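Local coordinates for protein-disulfide isomerase (Novosphingobium aromaticivorans, PDB 3GMF), which probably acts as a thiol-disulfide oxidoreductase or isomerase of the thioredoxin superfamily, making, breaking or reshuffling disulfide bonds in other proteins, at residues 16-22 / 169-175; 36-41 / 185-189; 93-97 / 123-129. All coordinates share one frame; numbering follows the deposited sequence.

Contacts 1 and 2 belong to the thioredoxin-like core and lie next to each other, their centres 12 Å apart: L19 and E21 of the sheet reach L41 and L188 of the two helices, with L19 CD1 4.0 Å from L188 CD1. Contact 3 belongs to the helical insertion between strands 51-57 and 171-174. Its centre is 29 Å from that of contact 1 and 27 Å from that of contact 2, and even the nearest atoms are about 11 and 14 Å away. The probable redox site, the C27/C30 pair of a CxxC pattern, is touched by T169 of contact 1, while I94 of contact 3 lies near it without touching.

Contact 1. Residues 16-22 / 169-175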
loop_
_atom_site.group_PDB
_atom_site.type_symbol
_atom_site.label_atom_id
_atom_site.label_comp_id
_atom_site.label_asym_id
_atom_site.label_seq_id
_atom_site.Cartn_x
_atom_site.Cartn_y
_atom_site.Cartn_z
ATOM N N LYS A 16 -18.806 -10.788 -7.669
ATOM C CA LYS A 16 -19.675 -9.624 -7.908
ATOM C C LYS A 16 -19.289 -8.372 -7.111
ATOM O O LYS A 16 -19.341 -7.265 -7.633
ATOM C CB LYS A 16 -21.166 -9.964 -7.719
ATOM C CG LYS A 16 -21.546 -10.644 -6.397
ATOM C CD LYS A 16 -22.897 -10.148 -5.850
ATOM C CE LYS A 16 -24.106 -10.610 -6.673
ATOM N NZ LYS A 16 -24.529 -9.623 -7.717
ATOM N N LEU A 17 -18.900 -8.551 -5.847
ATOM C CA LEU A 17 -18.503 -7.393 -5.037
ATOM C C LEU A 17 -17.009 -7.142 -5.217
ATOM O O LEU A 17 -16.172 -7.952 -4.818
ATOM C CB LEU A 17 -18.864 -7.552 -3.547
ATOM C CG LEU A 17 -18.911 -6.278 -2.668
ATOM C CD1 LEU A 17 -19.490 -6.584 -1.301
ATOM C CD2 LEU A 17 -17.555 -5.603 -2.461
ATOM N N ARG A 18 -16.684 -5.993 -5.790
ATOM C CA ARG A 18 -15.292 -5.606 -5.931
ATOM C C ARG A 18 -15.015 -4.416 -5.012
ATOM O O ARG A 18 -15.539 -3.319 -5.244
ATOM C CB ARG A 18 -15.009 -5.230 -7.383
ATOM C CG ARG A 18 -13.583 -4.755 -7.673
ATOM C CD ARG A 18 -12.562 -5.873 -7.548
ATOM N NE ARG A 18 -12.697 -6.877 -8.612
ATOM C CZ ARG A 18 -12.079 -6.833 -9.793
ATOM N NH1 ARG A 18 -11.263 -5.832 -10.097
ATOM N NH2 ARG A 18 -12.268 -7.811 -10.676
ATOM N N LEU A 19 -14.199 -4.654 -3.984
ATOM C CA LEU A 19 -13.798 -3.608 -3.041
ATOM C C LEU A 19 -12.433 -3.090 -3.495
ATOM O O LEU A 19 -11.462 -3.845 -3.533
ATOM C CB LEU A 19 -13.657 -4.187 -1.624
ATOM C CG LEU A 19 -13.066 -3.238 -0.568
ATOM C CD1 LEU A 19 -13.961 -1.977 -0.351
ATOM C CD2 LEU A 19 -12.780 -3.956 0.743
ATOM N N VAL A 20 -12.368 -1.802 -3.809
ATOM C CA VAL A 20 -11.090 -1.153 -4.125
ATOM C C VAL A 20 -10.632 -0.379 -2.899
ATOM O O VAL A 20 -11.415 0.381 -2.343
ATOM C CB VAL A 20 -11.238 -0.171 -5.277
ATOM C CG1 VAL A 20 -9.937 0.609 -5.496
ATOM C CG2 VAL A 20 -11.615 -0.936 -6.550
ATOM N N GLU A 21 -9.364 -0.546 -2.521
ATOM C CA GLU A 21 -8.781 0.117 -1.332
ATOM C C GLU A 21 -7.648 0.992 -1.835
ATOM O O GLU A 21 -6.777 0.486 -2.537
ATOM C CB GLU A 21 -8.170 -0.914 -0.371
ATOM C CG GLU A 21 -9.132 -2.012 0.131
ATOM C CD GLU A 21 -8.481 -2.942 1.169
ATOM O OE1 GLU A 21 -7.242 -2.959 1.276
ATOM O OE2 GLU A 21 -9.222 -3.638 1.889
ATOM N N PHE A 22 -7.697 2.301 -1.540
ATOM C CA PHE A 22 -6.597 3.214 -1.849
ATOM C C PHE A 22 -5.866 3.379 -0.547
ATOM O O PHE A 22 -6.415 3.946 0.413
ATOM C CB PHE A 22 -7.119 4.578 -2.323
ATOM C CG PHE A 22 -7.937 4.515 -3.587
ATOM C CD1 PHE A 22 -7.327 4.603 -4.836
ATOM C CD2 PHE A 22 -9.321 4.401 -3.525
ATOM C CE1 PHE A 22 -8.096 4.564 -6.018
ATOM C CE2 PHE A 22 -10.082 4.382 -4.696
ATOM C CZ PHE A 22 -9.465 4.438 -5.940
ATOM N N THR A 169 -6.522 8.812 3.343
ATOM C CA THR A 169 -6.320 7.356 3.285
ATOM C C THR A 169 -6.637 6.698 4.644
ATOM O O THR A 169 -6.504 7.353 5.682
ATOM C CB THR A 169 -4.888 7.016 2.867
ATOM O OG1 THR A 169 -3.983 7.796 3.658
ATOM C CG2 THR A 169 -4.684 7.311 1.356
ATOM N N PRO A 170 -7.114 5.430 4.634
ATOM C CA PRO A 170 -7.487 4.670 3.439
ATOM C C PRO A 170 -8.786 5.241 2.888
ATOM O O PRO A 170 -9.556 5.857 3.641
ATOM C CB PRO A 170 -7.748 3.251 3.989
ATOM C CG PRO A 170 -8.200 3.488 5.381
ATOM C CD PRO A 170 -7.340 4.639 5.861
ATOM N N SER A 171 -9.002 5.067 1.592
ATOM C CA SER A 171 -10.305 5.354 0.999
ATOM C C SER A 171 -10.744 4.130 0.210
ATOM O O SER A 171 -9.918 3.277 -0.137
ATOM C CB SER A 171 -10.241 6.596 0.102
ATOM O OG SER A 171 -10.020 7.777 0.865
ATOM N N PHE A 172 -12.041 4.053 -0.099
ATOM C CA PHE A 172 -12.609 2.829 -0.653
ATOM C C PHE A 172 -13.609 3.123 -1.748
ATOM O O PHE A 172 -14.300 4.127 -1.690
ATOM C CB PHE A 172 -13.299 2.028 0.468
ATOM C CG PHE A 172 -12.404 1.763 1.640
ATOM C CD1 PHE A 172 -11.416 0.781 1.550
ATOM C CD2 PHE A 172 -12.526 2.512 2.812
ATOM C CE1 PHE A 172 -10.560 0.558 2.613
ATOM C CE2 PHE A 172 -11.670 2.272 3.912
ATOM C CZ PHE A 172 -10.716 1.292 3.806
ATOM N N MET A 173 -13.673 2.233 -2.738
ATOM C CA MET A 173 -14.819 2.204 -3.657
ATOM C C MET A 173 -15.466 0.828 -3.671
ATOM O O MET A 173 -14.786 -0.200 -3.548
ATOM C CB MET A 173 -14.492 2.594 -5.126
ATOM C CG MET A 173 -13.274 3.460 -5.445
ATOM S SD MET A 173 -13.365 3.872 -7.249
ATOM C CE MET A 173 -14.631 5.112 -7.231
ATOM N N ILE A 174 -16.790 0.801 -3.805
ATOM C CA ILE A 174 -17.479 -0.474 -4.021
ATOM C C ILE A 174 -18.236 -0.350 -5.329
ATOM O O ILE A 174 -18.978 0.620 -5.543
ATOM C CB ILE A 174 -18.415 -0.887 -2.861
ATOM C CG1 ILE A 174 -17.632 -1.135 -1.567
ATOM C CG2 ILE A 174 -19.164 -2.159 -3.228
ATOM C CD1 ILE A 174 -18.500 -1.443 -0.371
ATOM N N ASP A 175 -17.974 -1.300 -6.227
ATOM C CA ASP A 175 -18.617 -1.364 -7.532
ATOM C C ASP A 175 -18.638 0.017 -8.219
ATOM O O ASP A 175 -19.679 0.470 -8.687
ATOM C CB ASP A 175 -20.026 -1.993 -7.401
ATOM C CG ASP A 175 -20.011 -3.369 -6.699
ATOM O OD1 ASP A 175 -18.959 -4.057 -6.706
ATOM O OD2 ASP A 175 -21.065 -3.776 -6.148
#
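F22 and M173 meet on one side of an antiparallel strand pair in the central sheet of a thioredoxin fold. M173 CG lies in the plane of the phenyl ring, 3.4 Å from F22 CE2, and the sulfur follows along the same edge, a Met-aromatic contact with SD 5.3 Å from the ring centroid. M173 chi1 (-23°) is far from staggered, so the residue is probably somewhat strained. V20 CG1 lies over a face of the F22 ring, so flexible and branched side chains close round a flat one. The other side carries the non-hydrogen-bonded pairs L19/I174 and E21/F172: L19 CD1 touches both I174 CG1 (4.0 Å) and F172 CB (4.1 Å), and E21 lays its CG against the edge of F172, 3.8 Å from CE1. At one end, T169 and the cis-proline P170 form the loop characteristic of this fold, which meets C30 of the probable redox site. V20 with M173 and F22 with S171 are the hydrogen-bonded pairs, and D175 continues their line. With its CG anti to its own carbonyl carbon (chi1 -54°), OD2 pairs with R195, while OD1 accepts R18 N at 3.1 Å, the N-H almost straight at 176°.

Contact 2. Residues 36-41 / 185-189; sequences ESEGQL and WASLR
Q40 OE1 is gripped by two donors, W185 NE1 at 2.8 Å and R189 NH1 at 3.2 Å, which arrive from opposite faces of the amide plane. Neither bond is straight: the indole N-H meets the oxygen at 144°, and from well above the amide plane, although the oxygen itself lies in the plane of the indole. The Q40 chain is extended beyond CG and sets its amide almost parallel to the guanidinium. Glutamine suits this exposed place because its one neutral oxygen can accept from two donors of the facing helix. With CG anti to the backbone N (chi1 -178°), W185 projects as a knob into a hole made by E36, S37, Q40 and L41. S37 CB lies over its six-membered ring in a CH-pi contact, 3.9 Å from the centroid; the small serine lets the ring come close and ties its own hydroxyl back to F33 O. R189 CB, from the same helix as W185, lies over the opposite face, toward its rim, and L41 CG packs 3.8 Å from W185 CH2. The segment axes run 10.9 Å apart at 30°, a separation an indole can span. Such a pair, the helix starting at the probable CxxC motif and the C-terminal helix on one side of the sheet, is typical of the thioredoxin fold.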
loop_
_atom_site.group_PDB
_atom_site.type_symbol
_atom_site.label_atom_id
_atom_site.label_comp_id
_atom_site.label_asym_id
_atom_site.label_seq_id
_atom_site.Cartn_x
_atom_site.Cartn_y
_atom_site.Cartn_z
ATOM N N GLU A 36 -7.218 -4.305 11.608
ATOM C CA GLU A 36 -8.631 -4.460 11.950
ATOM C C GLU A 36 -9.414 -5.324 10.948
ATOM O O GLU A 36 -10.344 -6.033 11.332
ATOM C CB GLU A 36 -9.312 -3.090 12.048
ATOM C CG GLU A 36 -8.968 -2.257 13.296
ATOM C CD GLU A 36 -9.282 -2.978 14.591
ATOM O OE1 GLU A 36 -10.436 -3.423 14.766
ATOM O OE2 GLU A 36 -8.365 -3.098 15.431
ATOM N N SER A 37 -9.048 -5.243 9.672
ATOM C CA SER A 37 -9.874 -5.781 8.593
ATOM C C SER A 37 -9.390 -7.026 7.843
ATOM O O SER A 37 -10.223 -7.775 7.326
ATOM C CB SER A 37 -10.104 -4.697 7.547
ATOM O OG SER A 37 -8.941 -4.537 6.743
ATOM N N GLU A 38 -8.072 -7.217 7.747
ATOM C CA GLU A 38 -7.497 -8.257 6.879
ATOM C C GLU A 38 -8.138 -9.628 7.091
ATOM O O GLU A 38 -8.555 -10.271 6.121
ATOM C CB GLU A 38 -5.965 -8.336 7.032
ATOM C CG GLU A 38 -5.261 -9.434 6.213
ATOM C CD GLU A 38 -5.249 -9.180 4.708
ATOM O OE1 GLU A 38 -5.482 -8.028 4.276
ATOM O OE2 GLU A 38 -5.005 -10.145 3.949
ATOM N N GLY A 39 -8.237 -10.049 8.354
ATOM C CA GLY A 39 -8.788 -11.366 8.682
ATOM C C GLY A 39 -10.240 -11.521 8.268
ATOM O O GLY A 39 -10.601 -12.476 7.576
ATOM N N GLN A 40 -11.063 -10.561 8.686
ATOM C CA GLN A 40 -12.514 -10.614 8.479
ATOM C C GLN A 40 -12.913 -10.558 7.004
ATOM O O GLN A 40 -13.844 -11.229 6.589
ATOM C CB GLN A 40 -13.217 -9.523 9.300
ATOM C CG GLN A 40 -13.167 -9.768 10.816
ATOM C CD GLN A 40 -14.051 -8.817 11.626
ATOM O OE1 GLN A 40 -14.498 -7.781 11.132
ATOM N NE2 GLN A 40 -14.300 -9.175 12.884
ATOM N N LEU A 41 -12.195 -9.768 6.213
ATOM C CA LEU A 41 -12.439 -9.705 4.769
ATOM C C LEU A 41 -12.078 -11.019 4.083
ATOM O O LEU A 41 -12.785 -11.466 3.178
ATOM C CB LEU A 41 -11.650 -8.545 4.141
ATOM C CG LEU A 41 -12.274 -7.166 4.356
ATOM C CD1 LEU A 41 -11.268 -6.045 4.068
ATOM C CD2 LEU A 41 -13.517 -7.036 3.499
ATOM N N TRP A 185 -12.312 0.588 9.249
ATOM C CA TRP A 185 -13.069 -0.664 9.187
ATOM C C TRP A 185 -14.485 -0.524 9.757
ATOM O O TRP A 185 -15.448 -1.089 9.226
ATOM C CB TRP A 185 -12.272 -1.767 9.881
ATOM C CG TRP A 185 -12.910 -3.114 9.857
ATOM C CD1 TRP A 185 -13.082 -3.953 10.922
ATOM C CD2 TRP A 185 -13.411 -3.813 8.703
ATOM N NE1 TRP A 185 -13.686 -5.123 10.512
ATOM C CE2 TRP A 185 -13.904 -5.067 9.160
ATOM C CE3 TRP A 185 -13.526 -3.496 7.344
ATOM C CZ2 TRP A 185 -14.480 -6.007 8.294
ATOM C CZ3 TRP A 185 -14.111 -4.426 6.480
ATOM C CH2 TRP A 185 -14.579 -5.675 6.964
ATOM N N ALA A 186 -14.614 0.291 10.795
ATOM C CA ALA A 186 -15.900 0.484 11.471
ATOM C C ALA A 186 -16.947 1.089 10.547
ATOM O O ALA A 186 -18.114 0.678 10.579
ATOM C CB ALA A 186 -15.705 1.346 12.706
ATOM N N SER A 187 -16.523 2.045 9.710
ATOM C CA SER A 187 -17.399 2.628 8.691
ATOM C C SER A 187 -17.557 1.764 7.415
ATOM O O SER A 187 -18.602 1.781 6.750
ATOM C CB SER A 187 -16.965 4.060 8.345
ATOM O OG SER A 187 -15.639 4.106 7.871
ATOM N N LEU A 188 -16.503 1.045 7.057
ATOM C CA LEU A 188 -16.537 0.220 5.871
ATOM C C LEU A 188 -17.395 -1.042 6.015
ATOM O O LEU A 188 -18.208 -1.340 5.136
ATOM C CB LEU A 188 -15.123 -0.152 5.445
ATOM C CG LEU A 188 -15.053 -1.029 4.175
ATOM C CD1 LEU A 188 -15.634 -0.346 2.909
ATOM C CD2 LEU A 188 -13.620 -1.472 3.950
ATOM N N ARG A 189 -17.184 -1.780 7.100
ATOM C CA ARG A 189 -17.798 -3.109 7.253
ATOM C C ARG A 189 -19.329 -3.151 7.042
ATOM O O ARG A 189 -19.795 -4.032 6.303
ATOM C CB ARG A 189 -17.390 -3.770 8.577
ATOM C CG ARG A 189 -18.011 -5.151 8.779
ATOM C CD ARG A 189 -17.497 -5.824 10.011
ATOM N NE ARG A 189 -18.114 -5.284 11.208
ATOM C CZ ARG A 189 -17.939 -5.794 12.425
ATOM N NH1 ARG A 189 -17.167 -6.858 12.600
ATOM N NH2 ARG A 189 -18.542 -5.240 13.464
#

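Contact 3. Residues 93-97 / 123-129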
loop_
_atom_site.group_PDB
_atom_site.type_symbol
_atom_site.label_atom_id
_atom_site.label_comp_id
_atom_site.label_asym_id
_atom_site.label_seq_id
_atom_site.Cartn_x
_atom_site.Cartn_y
_atom_site.Cartn_z
ATOM N N TRP A 93 8.843 -0.046 11.900
ATOM C CA TRP A 93 9.786 0.520 10.932
ATOM C C TRP A 93 9.662 2.026 10.712
ATOM O O TRP A 93 10.593 2.644 10.208
ATOM C CB TRP A 93 9.788 -0.211 9.559
ATOM C CG TRP A 93 8.458 -0.167 8.799
ATOM C CD1 TRP A 93 7.502 -1.148 8.776
ATOM C CD2 TRP A 93 7.952 0.900 7.973
ATOM N NE1 TRP A 93 6.443 -0.771 7.978
ATOM C CE2 TRP A 93 6.678 0.489 7.495
ATOM C CE3 TRP A 93 8.442 2.164 7.603
ATOM C CZ2 TRP A 93 5.889 1.296 6.658
ATOM C CZ3 TRP A 93 7.654 2.969 6.773
ATOM C CH2 TRP A 93 6.391 2.526 6.312
ATOM N N ILE A 94 8.543 2.616 11.104
ATOM C CA ILE A 94 8.286 4.018 10.663
ATOM C C ILE A 94 8.883 5.075 11.613
ATOM O O ILE A 94 8.776 6.284 11.374
ATOM C CB ILE A 94 6.773 4.260 10.388
ATOM C CG1 ILE A 94 6.561 5.379 9.353
ATOM C CG2 ILE A 94 6.022 4.534 11.678
ATOM C CD1 ILE A 94 5.144 5.468 8.795
ATOM N N GLY A 95 9.542 4.617 12.682
ATOM C CA GLY A 95 10.090 5.526 13.696
ATOM C C GLY A 95 10.889 6.711 13.168
ATOM O O GLY A 95 10.722 7.827 13.678
ATOM N N PRO A 96 11.770 6.492 12.158
ATOM C CA PRO A 96 12.524 7.643 11.629
ATOM C C PRO A 96 11.686 8.777 11.043
ATOM O O PRO A 96 12.199 9.881 10.913
ATOM C CB PRO A 96 13.398 7.029 10.542
ATOM C CG PRO A 96 13.586 5.597 10.989
ATOM C CD PRO A 96 12.251 5.231 11.554
ATOM N N LEU A 97 10.431 8.516 10.673
ATOM C CA LEU A 97 9.575 9.622 10.234
ATOM C C LEU A 97 9.435 10.672 11.336
ATOM O O LEU A 97 9.542 11.872 11.067
ATOM C CB LEU A 97 8.187 9.109 9.805
ATOM C CG LEU A 97 7.156 10.202 9.493
ATOM C CD1 LEU A 97 7.607 11.085 8.338
ATOM C CD2 LEU A 97 5.786 9.581 9.216
ATOM N N ASP A 123 18.001 5.191 6.067
ATOM C CA ASP A 123 17.423 5.756 7.289
ATOM C C ASP A 123 16.349 4.892 7.924
ATOM O O ASP A 123 16.244 4.842 9.152
ATOM C CB ASP A 123 16.837 7.152 7.043
ATOM C CG ASP A 123 17.889 8.201 6.735
ATOM O OD1 ASP A 123 19.111 7.951 6.873
ATOM O OD2 ASP A 123 17.482 9.311 6.359
ATOM N N PHE A 124 15.540 4.223 7.094
ATOM C CA PHE A 124 14.429 3.411 7.585
ATOM C C PHE A 124 14.798 1.940 7.752
ATOM O O PHE A 124 13.964 1.123 8.140
ATOM C CB PHE A 124 13.179 3.607 6.714
ATOM C CG PHE A 124 12.500 4.930 6.947
ATOM C CD1 PHE A 124 11.433 5.017 7.831
ATOM C CD2 PHE A 124 12.955 6.093 6.303
ATOM C CE1 PHE A 124 10.787 6.243 8.075
ATOM C CE2 PHE A 124 12.342 7.310 6.541
ATOM C CZ PHE A 124 11.250 7.389 7.424
ATOM N N ARG A 125 16.073 1.638 7.492
ATOM C CA ARG A 125 16.631 0.299 7.708
ATOM C C ARG A 125 15.909 -0.799 6.926
ATOM O O ARG A 125 15.632 -1.892 7.446
ATOM C CB ARG A 125 16.697 -0.029 9.209
ATOM C CG ARG A 125 17.756 0.762 9.977
ATOM C CD ARG A 125 17.610 0.566 11.496
ATOM N NE ARG A 125 17.296 -0.820 11.868
ATOM C CZ ARG A 125 18.189 -1.797 12.036
ATOM N NH1 ARG A 125 19.490 -1.574 11.870
ATOM N NH2 ARG A 125 17.775 -3.014 12.370
ATOM N N PHE A 126 15.600 -0.498 5.664
ATOM C CA PHE A 126 14.854 -1.440 4.827
ATOM C C PHE A 126 15.714 -2.630 4.346
ATOM O O PHE A 126 15.194 -3.701 4.022
ATOM C CB PHE A 126 14.220 -0.688 3.649
ATOM C CG PHE A 126 13.037 0.164 4.043
ATOM C CD1 PHE A 126 12.289 -0.125 5.186
ATOM C CD2 PHE A 126 12.641 1.239 3.236
ATOM C CE1 PHE A 126 11.161 0.655 5.542
ATOM C CE2 PHE A 126 11.530 2.015 3.569
ATOM C CZ PHE A 126 10.786 1.724 4.732
ATOM N N TYR A 127 17.026 -2.428 4.290
ATOM C CA TYR A 127 17.949 -3.516 3.962
ATOM C C TYR A 127 17.832 -4.643 4.989
ATOM O O TYR A 127 17.635 -5.791 4.601
ATOM C CB TYR A 127 19.387 -2.997 3.822
ATOM C CG TYR A 127 19.526 -1.906 2.783
ATOM C CD1 TYR A 127 19.597 -2.214 1.424
ATOM C CD2 TYR A 127 19.569 -0.561 3.160
ATOM C CE1 TYR A 127 19.704 -1.210 0.459
ATOM C CE2 TYR A 127 19.683 0.452 2.204
ATOM C CZ TYR A 127 19.748 0.114 0.853
ATOM O OH TYR A 127 19.870 1.118 -0.084
ATOM N N ASP A 128 17.894 -4.296 6.281
ATOM C CA ASP A 128 17.700 -5.259 7.377
ATOM C C ASP A 128 16.286 -5.853 7.425
ATOM O O ASP A 128 16.131 -7.066 7.585
ATOM C CB ASP A 128 18.059 -4.631 8.738
ATOM C CG ASP A 128 19.568 -4.438 8.928
ATOM O OD1 ASP A 128 20.362 -4.834 8.047
ATOM O OD2 ASP A 128 19.964 -3.874 9.973
ATOM N N PHE A 129 15.263 -5.003 7.277
ATOM C CA PHE A 129 13.868 -5.442 7.229
ATOM C C PHE A 129 13.633 -6.512 6.144
ATOM O O PHE A 129 12.973 -7.530 6.383
ATOM C CB PHE A 129 12.931 -4.227 6.997
ATOM C CG PHE A 129 11.463 -4.533 7.178
ATOM C CD1 PHE A 129 10.862 -4.402 8.427
ATOM C CD2 PHE A 129 10.673 -4.921 6.097
ATOM C CE1 PHE A 129 9.507 -4.674 8.601
ATOM C CE2 PHE A 129 9.327 -5.200 6.265
ATOM C CZ PHE A 129 8.738 -5.072 7.517
HETATM O O HOH W 1 13.076 1.698 10.572
#
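W93, F126 and F124 make the tight part of this contact. The edge of the F126 ring is turned toward the indole face in an offset edge-to-face pair, with F126 CE1 3.7 Å from W93 CE3. The indole in turn points an edge at the face of F129, their planes 71° apart, so three flat groups pack without stacking parallel; W93 NE1 is satisfied by F86 O. W93 can reach in because its CG stands between the backbone N and the carbonyl carbon (chi1 62°). The F124 ring brings its edge to the backbone of W93, CD1 lying 3.5 Å from W93 O, while P96 CB rides over its face, 3.8 Å from the ring centroid, a CH-pi contact in which the rigid, flat-sided proline packs well against an aromatic. P96 also fits the first turn of helix 95-99. The partner segment is a helix-to-helix junction of the helical domain inserted in the thioredoxin fold: R125, with positive phi (58°), closes helix 113-123 in a Schellman motif and is the N-cap of helix 126-131. No direct hydrogen bond joins the segments; instead a water donates to both W93 O and F124 O, each at 2.7 Å. The loose side is at the exposed L97, whose CB comes only within 4.2 Å of F124 CE1.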